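Local coordinates for protein terminal uridylyltransferase 1 (Trypanosoma brucei, PDB 5HZD) that adds uridines from UTP to the 3' ends of guide RNAs, ribosomal RNAs and some messenger RNAs during mitochondrial RNA editing in trypanosomes, at residues D77-H87 with F371-I379; F107-M115 with G293-L304. All blocks are in the same frame, centred on the assembly; numbering follows the deposited sequence. Where two conformers were deposited one is given.

Contact 1 (D77-H87 with F371-I379); sequences DAGESKMQEAH and FDPRYTPMI
Asp77 OD1 is gripped by two donors: the hydroxyl OH of Tyr375 reaches it at 2.6 Å on the lone pair facing OD2, while the backbone N of Gly79 comes in nearly along the C-O axis at 3.0 Å and closes an Asx turn ahead of helix 80-100. Asp77 OD2 takes the backbone N of Met378 at 2.8 Å in an almost linear bond (178°), on its anti side but clearly tilted out of the carboxylate plane. Water 1 also donates to OD2 and accepts from Ile379 N. With both oxygens engaged, the carboxylate's rotation is fixed. Tyr375 has its CG anti to the backbone N (chi1 175°), which lays the ring against the start of the helix: Glu80 N lies over one face, Glu80 CB packs on it as a CH-pi contact 4.0 Å from the ring centroid, and Asp77 OD1 sits at the ring edge.

The segment 371-379 has no regular secondary structure; it belongs to the connection between helices 336-349 and 385-409 and runs against the helix that precedes strand 105-109 of the nucleotidyltransferase palm. Midway along, the bent chain of Met83 puts its methyl CE 4.1 Å from Pro373 CB. One turn further, the His87 ring lies between Met83 O on one face and Asp372 CB on the other, the latter 3.4 Å from the ring centroid. His87 NE2 donates to Pro373 O at 2.8 Å, bent to 140° at the hydrogen. The carboxylate of Asp372 stacks nearly parallel to the ring, and its OD1 forms a salt bridge with Arg90.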
loop_
_atom_site.group_PDB
_atom_site.type_symbol
_atom_site.label_atom_id
_atom_site.label_comp_id
_atom_site.label_asym_id
_atom_site.label_seq_id
_atom_site.Cartn_x
_atom_site.Cartn_y
_atom_site.Cartn_z
ATOM N N ASP A 77 10.387 -7.587 6.672
ATOM C CA ASP A 77 10.122 -9.017 6.432
ATOM C C ASP A 77 10.025 -9.733 7.774
ATOM O O ASP A 77 11.052 -10.068 8.375
ATOM C CB ASP A 77 11.273 -9.620 5.629
ATOM C CG ASP A 77 11.074 -11.099 5.283
ATOM O OD1 ASP A 77 10.155 -11.760 5.813
ATOM O OD2 ASP A 77 11.886 -11.622 4.493
ATOM N N ALA A 78 8.794 -9.980 8.226
ATOM C CA ALA A 78 8.588 -10.604 9.524
ATOM C C ALA A 78 8.323 -12.105 9.404
ATOM O O ALA A 78 7.899 -12.750 10.368
ATOM C CB ALA A 78 7.449 -9.895 10.268
ATOM N N GLY A 79 8.588 -12.671 8.222
ATOM C CA GLY A 79 8.518 -14.108 8.045
ATOM C C GLY A 79 7.153 -14.577 7.553
ATOM O O GLY A 79 6.175 -13.829 7.568
ATOM N N GLU A 80 7.090 -15.851 7.191
ATOM C CA GLU A 80 5.859 -16.357 6.576
ATOM C C GLU A 80 4.729 -16.435 7.605
ATOM O O GLU A 80 3.552 -16.206 7.282
ATOM C CB GLU A 80 6.121 -17.738 5.974
ATOM C CG GLU A 80 4.905 -18.269 5.280
ATOM C CD GLU A 80 5.194 -19.509 4.454
ATOM O OE1 GLU A 80 6.330 -20.034 4.521
ATOM O OE2 GLU A 80 4.264 -19.938 3.733
ATOM N N SER A 81 5.052 -16.770 8.848
ATOM C CA SER A 81 3.998 -16.900 9.861
ATOM C C SER A 81 3.259 -15.605 10.107
ATOM O O SER A 81 2.043 -15.594 10.306
ATOM C CB SER A 81 4.584 -17.431 11.167
ATOM O OG SER A 81 5.052 -18.743 10.973
ATOM N N LYS A 82 3.987 -14.496 10.106
ATOM C CA LYS A 82 3.359 -13.192 10.237
ATOM C C LYS A 82 2.482 -12.885 9.025
ATOM O O LYS A 82 1.381 -12.377 9.166
ATOM C CB LYS A 82 4.434 -12.111 10.453
ATOM C CG LYS A 82 3.864 -10.725 10.696
ATOM C CD LYS A 82 3.004 -10.661 11.973
ATOM C CE LYS A 82 3.793 -10.970 13.197
ATOM N NZ LYS A 82 2.879 -11.015 14.384
ATOM N N MET A 83 2.948 -13.211 7.823
ATOM C CA MET A 83 2.091 -13.030 6.651
ATOM C C MET A 83 0.797 -13.827 6.799
ATOM O O MET A 83 -0.295 -13.359 6.407
ATOM C CB MET A 83 2.839 -13.433 5.377
ATOM C CG MET A 83 1.929 -13.427 4.147
ATOM S SD MET A 83 1.573 -11.807 3.483
ATOM C CE MET A 83 2.953 -11.659 2.330
ATOM N N GLN A 84 0.900 -15.024 7.364
ATOM C CA GLN A 84 -0.292 -15.858 7.489
ATOM C C GLN A 84 -1.298 -15.288 8.497
ATOM O O GLN A 84 -2.498 -15.576 8.399
ATOM C CB GLN A 84 0.104 -17.297 7.775
ATOM C CG GLN A 84 0.819 -17.902 6.546
ATOM C CD GLN A 84 1.383 -19.278 6.808
ATOM O OE1 GLN A 84 2.043 -19.510 7.828
ATOM N NE2 GLN A 84 1.129 -20.205 5.892
ATOM N N GLU A 85 -0.855 -14.412 9.413
ATOM C CA GLU A 85 -1.816 -13.713 10.243
ATOM C C GLU A 85 -2.729 -12.812 9.434
ATOM O O GLU A 85 -3.937 -12.731 9.722
ATOM C CB GLU A 85 -1.140 -12.888 11.335
ATOM C CG GLU A 85 -0.424 -13.752 12.333
ATOM C CD GLU A 85 0.335 -12.936 13.381
ATOM O OE1 GLU A 85 0.010 -11.739 13.552
ATOM O OE2 GLU A 85 1.269 -13.513 14.004
ATOM N N ALA A 86 -2.175 -12.144 8.410
ATOM C CA ALA A 86 -3.002 -11.340 7.502
ATOM C C ALA A 86 -3.959 -12.236 6.690
ATOM O O ALA A 86 -5.101 -11.860 6.444
ATOM C CB ALA A 86 -2.114 -10.474 6.545
ATOM N N HIS A 87 -3.490 -13.411 6.286
ATOM C CA HIS A 87 -4.351 -14.379 5.600
ATOM C C HIS A 87 -5.556 -14.755 6.463
ATOM O O HIS A 87 -6.696 -14.851 5.970
ATOM C CB HIS A 87 -3.607 -15.656 5.234
ATOM C CG HIS A 87 -2.485 -15.468 4.257
ATOM N ND1 HIS A 87 -1.724 -16.527 3.825
ATOM C CD2 HIS A 87 -2.026 -14.371 3.609
ATOM C CE1 HIS A 87 -0.819 -16.087 2.965
ATOM N NE2 HIS A 87 -0.975 -14.790 2.820
ATOM N N PHE A 371 -5.756 -14.383 -3.398
ATOM C CA PHE A 371 -6.458 -13.622 -2.371
ATOM C C PHE A 371 -5.564 -13.392 -1.156
ATOM O O PHE A 371 -5.523 -12.270 -0.607
ATOM C CB PHE A 371 -7.729 -14.387 -1.939
ATOM C CG PHE A 371 -8.708 -14.644 -3.066
ATOM C CD1 PHE A 371 -8.608 -15.796 -3.830
ATOM C CD2 PHE A 371 -9.734 -13.754 -3.322
ATOM C CE1 PHE A 371 -9.507 -16.044 -4.869
ATOM C CE2 PHE A 371 -10.646 -14.009 -4.360
ATOM C CZ PHE A 371 -10.529 -15.134 -5.114
ATOM N N ASP A 372 -4.868 -14.469 -0.772
ATOM C CA ASP A 372 -3.857 -14.451 0.293
ATOM C C ASP A 372 -2.511 -14.241 -0.400
ATOM O O ASP A 372 -2.066 -15.111 -1.157
ATOM C CB ASP A 372 -3.872 -15.787 1.017
ATOM C CG ASP A 372 -5.061 -15.934 1.962
ATOM O OD1 ASP A 372 -5.554 -14.890 2.472
ATOM O OD2 ASP A 372 -5.451 -17.086 2.211
ATOM N N PRO A 373 -1.852 -13.104 -0.146
ATOM C CA PRO A 373 -0.597 -12.770 -0.845
ATOM C C PRO A 373 0.472 -13.805 -0.573
ATOM O O PRO A 373 0.639 -14.278 0.564
ATOM C CB PRO A 373 -0.215 -11.426 -0.246
ATOM C CG PRO A 373 -1.578 -10.822 0.152
ATOM C CD PRO A 373 -2.290 -12.003 0.741
ATOM N N ARG A 374 1.188 -14.191 -1.625
ATOM C CA ARG A 374 2.255 -15.176 -1.488
ATOM C C ARG A 374 3.497 -14.567 -0.837
ATOM O O ARG A 374 3.911 -13.435 -1.174
ATOM C CB ARG A 374 2.561 -15.803 -2.847
ATOM C CG ARG A 374 1.472 -16.826 -3.233
ATOM C CD ARG A 374 1.890 -17.733 -4.375
ATOM N NE ARG A 374 2.070 -16.961 -5.592
ATOM C CZ ARG A 374 3.014 -17.195 -6.492
ATOM N NH1 ARG A 374 3.874 -18.197 -6.318
ATOM N NH2 ARG A 374 3.093 -16.420 -7.572
ATOM N N TYR A 375 4.065 -15.318 0.091
ATOM C CA TYR A 375 5.235 -14.872 0.826
ATOM C C TYR A 375 6.523 -15.222 0.069
ATOM O O TYR A 375 6.719 -16.374 -0.340
ATOM C CB TYR A 375 5.248 -15.503 2.236
ATOM C CG TYR A 375 6.512 -15.158 3.005
ATOM C CD1 TYR A 375 6.651 -13.924 3.622
ATOM C CD2 TYR A 375 7.570 -16.063 3.075
ATOM C CE1 TYR A 375 7.844 -13.589 4.292
ATOM C CE2 TYR A 375 8.747 -15.760 3.745
ATOM C CZ TYR A 375 8.874 -14.502 4.352
ATOM O OH TYR A 375 10.077 -14.224 5.002
ATOM N N THR A 376 7.391 -14.224 -0.105
ATOM C CA THR A 376 8.731 -14.432 -0.649
ATOM C C THR A 376 9.718 -13.713 0.274
ATOM O O THR A 376 9.605 -12.488 0.450
ATOM C CB THR A 376 8.863 -13.778 -2.049
ATOM O OG1 THR A 376 7.864 -14.320 -2.933
ATOM C CG2 THR A 376 10.241 -14.057 -2.616
ATOM N N PRO A 377 10.680 -14.444 0.857
ATOM C CA PRO A 377 11.655 -13.812 1.761
ATOM C C PRO A 377 12.405 -12.685 1.061
ATOM O O PRO A 377 12.680 -12.798 -0.130
ATOM C CB PRO A 377 12.675 -14.921 2.054
ATOM C CG PRO A 377 12.044 -16.194 1.614
ATOM C CD PRO A 377 10.914 -15.877 0.664
ATOM N N MET A 378 12.715 -11.627 1.808
ATOM C CA MET A 378 13.484 -10.500 1.288
ATOM C C MET A 378 14.859 -10.892 0.752
ATOM O O MET A 378 15.335 -10.296 -0.233
ATOM C CB MET A 378 13.600 -9.426 2.386
ATOM C CG MET A 378 14.014 -8.045 1.892
ATOM S SD MET A 378 12.919 -7.344 0.650
ATOM C CE MET A 378 11.351 -7.297 1.496
ATOM N N ILE A 379 15.500 -11.878 1.395
ATOM C CA ILE A 379 16.790 -12.364 0.931
ATOM C C ILE A 379 16.780 -13.890 1.010
ATOM O O ILE A 379 16.184 -14.480 1.922
ATOM C CB ILE A 379 17.949 -11.752 1.741
ATOM C CG1 ILE A 379 19.296 -12.141 1.129
ATOM C CG2 ILE A 379 17.874 -12.176 3.195
ATOM C CD1 ILE A 379 20.472 -11.265 1.643
HETATM O O HOH W 1 14.587 -12.369 4.386
HETATM O O HOH W 2 -7.303 -16.825 4.111
#

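Contact 2 (F107-M115 with G293-L304); sequences FIFGSSVAM and GIRNSTLLRKYL
Ala114 CB meets Leu300 CB at 3.8 Å in the buried middle of this contact, where the short helix 111-114 lies against helix 292-304; the CA atoms of Ala114 and Arg301 come within 4.1 Å, a spacing that a methyl side chain permits. Beside this pair Val113 turns CG1, anti to its backbone N (chi1 173°), onto Ser297 CB. At one end Leu304 CD1 touches the methyl CE of Met115. At the other, strand 105-109 covers the helix start: the tip of Ile294, CD1, presses on Phe107 CB at 3.6 Å, and Phe109 brings CD2 against the backbone of Gly293. Phe109 CG stands between its own N and carbonyl carbon (chi1 67°), which brings the ring against Gly293, where the lack of a side chain leaves room for it.

Strand, glycine turn and short helix together form the stretch that carries the family's Gly-Ser motif in the palm, and Ser111 probably binds UTP, as in related enzymes. The opposing helix holds Gly293 to Ser297, an established part of the UTP site. From the turn, Gly110 N donates across the contact to Ser297 OG at 2.8 Å, with 152° at the hydrogen, and OG also lies near the edge of the Phe109 ring.

Toward the outer side the aliphatic part of Arg301, in the conformer given, passes Val113 O, its CG at 3.2 Å from that oxygen. Arg301 CA offers a CH...O contact to Ala114 O. Gly110 N-H thus finds its acceptor on a side chain of the opposite helix, a directional bond within an otherwise largely apolar interface that would help fix the spacing of two UTP-site elements.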
loop_
_atom_site.group_PDB
_atom_site.type_symbol
_atom_site.label_atom_id
_atom_site.label_comp_id
_atom_site.label_asym_id
_atom_site.label_seq_id
_atom_site.Cartn_x
_atom_site.Cartn_y
_atom_site.Cartn_z
ATOM N N PHE A 107 -10.084 -9.532 -1.185
ATOM C CA PHE A 107 -8.755 -9.613 -1.802
ATOM C C PHE A 107 -7.831 -8.698 -1.020
ATOM O O PHE A 107 -8.179 -7.535 -0.810
ATOM C CB PHE A 107 -8.825 -9.035 -3.222
ATOM C CG PHE A 107 -9.735 -9.796 -4.170
ATOM C CD1 PHE A 107 -11.128 -9.699 -4.038
ATOM C CD2 PHE A 107 -9.219 -10.533 -5.228
ATOM C CE1 PHE A 107 -11.973 -10.370 -4.895
ATOM C CE2 PHE A 107 -10.072 -11.192 -6.112
ATOM C CZ PHE A 107 -11.443 -11.132 -5.935
ATOM N N ILE A 108 -6.665 -9.173 -0.583
ATOM C CA ILE A 108 -5.671 -8.248 -0.005
ATOM C C ILE A 108 -4.925 -7.518 -1.126
ATOM O O ILE A 108 -4.559 -8.132 -2.134
ATOM C CB ILE A 108 -4.673 -8.982 0.875
ATOM C CG1 ILE A 108 -5.384 -9.486 2.137
ATOM C CG2 ILE A 108 -3.473 -8.052 1.239
ATOM C CD1 ILE A 108 -4.519 -10.381 3.042
ATOM N N PHE A 109 -4.689 -6.221 -0.949
ATOM C CA PHE A 109 -3.749 -5.534 -1.860
ATOM C C PHE A 109 -2.857 -4.616 -1.070
ATOM O O PHE A 109 -2.898 -4.626 0.158
ATOM C CB PHE A 109 -4.462 -4.859 -3.045
ATOM C CG PHE A 109 -5.349 -3.688 -2.678
ATOM C CD1 PHE A 109 -6.645 -3.888 -2.222
ATOM C CD2 PHE A 109 -4.890 -2.396 -2.818
ATOM C CE1 PHE A 109 -7.478 -2.784 -1.929
ATOM C CE2 PHE A 109 -5.681 -1.297 -2.498
ATOM C CZ PHE A 109 -6.997 -1.500 -2.043
ATOM N N GLY A 110 -2.008 -3.863 -1.775
ATOM C CA GLY A 110 -1.008 -3.067 -1.091
ATOM C C GLY A 110 0.340 -3.733 -0.946
ATOM O O GLY A 110 0.692 -4.607 -1.735
ATOM N N SER A 111 1.093 -3.318 0.074
ATOM C CA SER A 111 2.496 -3.722 0.157
ATOM C C SER A 111 2.729 -5.205 0.412
ATOM O O SER A 111 3.782 -5.724 0.067
ATOM C CB SER A 111 3.274 -2.874 1.172
ATOM O OG SER A 111 2.863 -3.153 2.503
ATOM N N SER A 112 1.758 -5.914 1.007
ATOM C CA SER A 112 2.001 -7.323 1.242
ATOM C C SER A 112 1.993 -8.070 -0.078
ATOM O O SER A 112 2.683 -9.101 -0.198
ATOM C CB SER A 112 0.982 -7.926 2.237
ATOM O OG SER A 112 -0.340 -7.839 1.726
ATOM N N VAL A 113 1.245 -7.551 -1.071
ATOM C CA VAL A 113 1.290 -8.074 -2.420
ATOM C C VAL A 113 2.547 -7.579 -3.112
ATOM O O VAL A 113 3.349 -8.381 -3.575
ATOM C CB VAL A 113 0.041 -7.674 -3.203
ATOM C CG1 VAL A 113 0.169 -8.095 -4.687
ATOM C CG2 VAL A 113 -1.156 -8.370 -2.593
ATOM N N ALA A 114 2.734 -6.270 -3.148
ATOM C CA ALA A 114 3.842 -5.686 -3.909
ATOM C C ALA A 114 5.221 -6.155 -3.434
ATOM O O ALA A 114 6.098 -6.389 -4.277
ATOM C CB ALA A 114 3.759 -4.179 -3.840
ATOM N N MET A 115 5.404 -6.329 -2.121
ATOM C CA MET A 115 6.723 -6.680 -1.555
ATOM C C MET A 115 6.820 -8.126 -1.125
ATOM O O MET A 115 7.895 -8.568 -0.729
ATOM C CB MET A 115 7.045 -5.821 -0.326
ATOM C CG MET A 115 6.878 -4.333 -0.529
ATOM S SD MET A 115 8.292 -3.697 -1.474
ATOM C CE MET A 115 7.703 -2.065 -1.913
ATOM N N GLY A 293 -6.883 -1.282 -7.111
ATOM C CA GLY A 293 -5.676 -1.415 -6.326
ATOM C C GLY A 293 -5.059 -2.796 -6.410
ATOM O O GLY A 293 -3.842 -2.963 -6.270
ATOM N N ILE A 294 -5.888 -3.810 -6.609
ATOM C CA ILE A 294 -5.384 -5.168 -6.812
ATOM C C ILE A 294 -4.454 -5.231 -8.017
ATOM O O ILE A 294 -3.341 -5.778 -7.948
ATOM C CB ILE A 294 -6.542 -6.161 -7.019
ATOM C CG1 ILE A 294 -7.461 -6.151 -5.797
ATOM C CG2 ILE A 294 -6.012 -7.561 -7.262
ATOM C CD1 ILE A 294 -8.833 -6.791 -6.070
ATOM N N ARG A 295 -4.909 -4.671 -9.131
ATOM C CA ARG A 295 -4.129 -4.696 -10.359
ATOM C C ARG A 295 -2.831 -3.914 -10.186
ATOM O O ARG A 295 -1.764 -4.380 -10.642
ATOM C CB ARG A 295 -4.949 -4.111 -11.498
ATOM C CG ARG A 295 -4.408 -4.520 -12.859
ATOM C CD ARG A 295 -5.205 -3.839 -13.948
ATOM N NE ARG A 295 -4.921 -4.368 -15.267
ATOM C CZ ARG A 295 -5.441 -3.842 -16.369
ATOM N NH1 ARG A 295 -6.267 -2.793 -16.244
ATOM N NH2 ARG A 295 -5.150 -4.361 -17.571
ATOM N N ASN A 296 -2.910 -2.753 -9.534
ATOM C CA ASN A 296 -1.718 -1.927 -9.309
ATOM C C ASN A 296 -0.692 -2.724 -8.500
ATOM O O ASN A 296 0.499 -2.762 -8.843
ATOM C CB ASN A 296 -2.060 -0.671 -8.524
ATOM C CG ASN A 296 -2.784 0.357 -9.347
ATOM O OD1 ASN A 296 -3.097 0.141 -10.504
ATOM N ND2 ASN A 296 -3.049 1.507 -8.730
ATOM N N SER A 297 -1.136 -3.373 -7.424
ATOM C CA SER A 297 -0.197 -4.098 -6.555
ATOM C C SER A 297 0.410 -5.296 -7.287
ATOM O O SER A 297 1.589 -5.618 -7.106
ATOM C CB SER A 297 -0.900 -4.570 -5.269
ATOM O OG SER A 297 -1.347 -3.464 -4.496
ATOM N N THR A 298 -0.370 -5.947 -8.141
ATOM C CA THR A 298 0.088 -7.116 -8.857
ATOM C C THR A 298 1.131 -6.703 -9.906
ATOM O O THR A 298 2.134 -7.403 -10.091
ATOM C CB THR A 298 -1.111 -7.834 -9.493
ATOM O OG1 THR A 298 -2.031 -8.195 -8.450
ATOM C CG2 THR A 298 -0.663 -9.070 -10.227
ATOM N N LEU A 299 0.948 -5.542 -10.535
ATOM C CA LEU A 299 1.981 -5.038 -11.460
ATOM C C LEU A 299 3.297 -4.763 -10.714
ATOM O O LEU A 299 4.383 -5.167 -11.190
ATOM C CB LEU A 299 1.503 -3.735 -12.110
ATOM C CG LEU A 299 2.525 -3.087 -13.065
ATOM C CD1 LEU A 299 2.921 -4.033 -14.184
ATOM C CD2 LEU A 299 1.923 -1.773 -13.604
ATOM N N LEU A 300 3.188 -4.103 -9.555
ATOM C CA LEU A 300 4.376 -3.824 -8.745
ATOM C C LEU A 300 5.055 -5.117 -8.376
ATOM O O LEU A 300 6.274 -5.207 -8.483
ATOM C CB LEU A 300 4.058 -3.018 -7.471
ATOM C CG LEU A 300 3.524 -1.590 -7.697
ATOM C CD1 LEU A 300 3.289 -0.928 -6.390
ATOM C CD2 LEU A 300 4.533 -0.755 -8.488
ATOM N N ARG A 301 4.288 -6.126 -7.947
ATOM C CA ARG A 301 4.906 -7.379 -7.501
ATOM C C ARG A 301 5.730 -8.037 -8.597
ATOM O O ARG A 301 6.873 -8.497 -8.354
ATOM C CB ARG A 301 3.827 -8.338 -6.995
ATOM C CG ARG A 301 4.394 -9.548 -6.317
ATOM C CD ARG A 301 3.284 -10.512 -5.946
ATOM N NE ARG A 301 3.886 -11.771 -5.521
ATOM C CZ ARG A 301 4.218 -12.783 -6.337
ATOM N NH1 ARG A 301 3.968 -12.733 -7.648
ATOM N NH2 ARG A 301 4.803 -13.862 -5.835
ATOM N N LYS A 302 5.203 -8.065 -9.816
ATOM C CA LYS A 302 5.908 -8.694 -10.921
ATOM C C LYS A 302 7.244 -7.994 -11.186
ATOM O O LYS A 302 8.291 -8.649 -11.303
ATOM C CB LYS A 302 5.007 -8.669 -12.149
ATOM C CG LYS A 302 5.529 -9.478 -13.297
ATOM C CD LYS A 302 4.447 -9.625 -14.370
ATOM C CE LYS A 302 4.945 -10.427 -15.563
ATOM N NZ LYS A 302 5.297 -11.847 -15.233
ATOM N N TYR A 303 7.227 -6.667 -11.230
ATOM C CA TYR A 303 8.480 -5.935 -11.372
ATOM C C TYR A 303 9.442 -6.127 -10.195
ATOM O O TYR A 303 10.639 -6.389 -10.393
ATOM C CB TYR A 303 8.176 -4.440 -11.526
ATOM C CG TYR A 303 7.940 -3.988 -12.944
ATOM C CD1 TYR A 303 8.981 -4.031 -13.879
ATOM C CD2 TYR A 303 6.728 -3.435 -13.331
ATOM C CE1 TYR A 303 8.802 -3.545 -15.182
ATOM C CE2 TYR A 303 6.546 -2.951 -14.659
ATOM C CZ TYR A 303 7.596 -3.014 -15.547
ATOM O OH TYR A 303 7.420 -2.511 -16.831
ATOM N N LEU A 304 8.940 -5.989 -8.977
ATOM C CA LEU A 304 9.862 -5.922 -7.839
ATOM C C LEU A 304 10.451 -7.279 -7.470
ATOM O O LEU A 304 11.511 -7.349 -6.838
ATOM C CB LEU A 304 9.152 -5.288 -6.645
ATOM C CG LEU A 304 8.747 -3.825 -6.860
ATOM C CD1 LEU A 304 8.120 -3.316 -5.601
ATOM C CD2 LEU A 304 9.968 -2.944 -7.213
HETATM O O HOH W 3 2.771 -11.253 -2.456
HETATM O O HOH W 4 7.519 -8.135 -5.336
#

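Contacts 1 and 2 have centres 13 Å apart and are linked along the chain, helix 80-100 of contact 1 being followed by strand 105-109 of contact 2. The loop 371-379 and helix 292-304 both bear on the segment 107-115: Pro373 CG rests 3.5 Å from Ile108 CG2 and 3.6 Å from Ser112 OG, while Phe371 CE2 meets Phe107 CE2 at 3.4 Å. Contact 2 contains known UTP-binding residues and brings Phe109 to about 3 Å, side chain to side chain, from Asp125, a probable ligand of the catalytic metal. Contact 1 lies behind the site, the side chain of Met83 about 6 Å from that of Ile124, a probable UTP-binding residue, and that of Pro373 about 8 Å from that of Ser297.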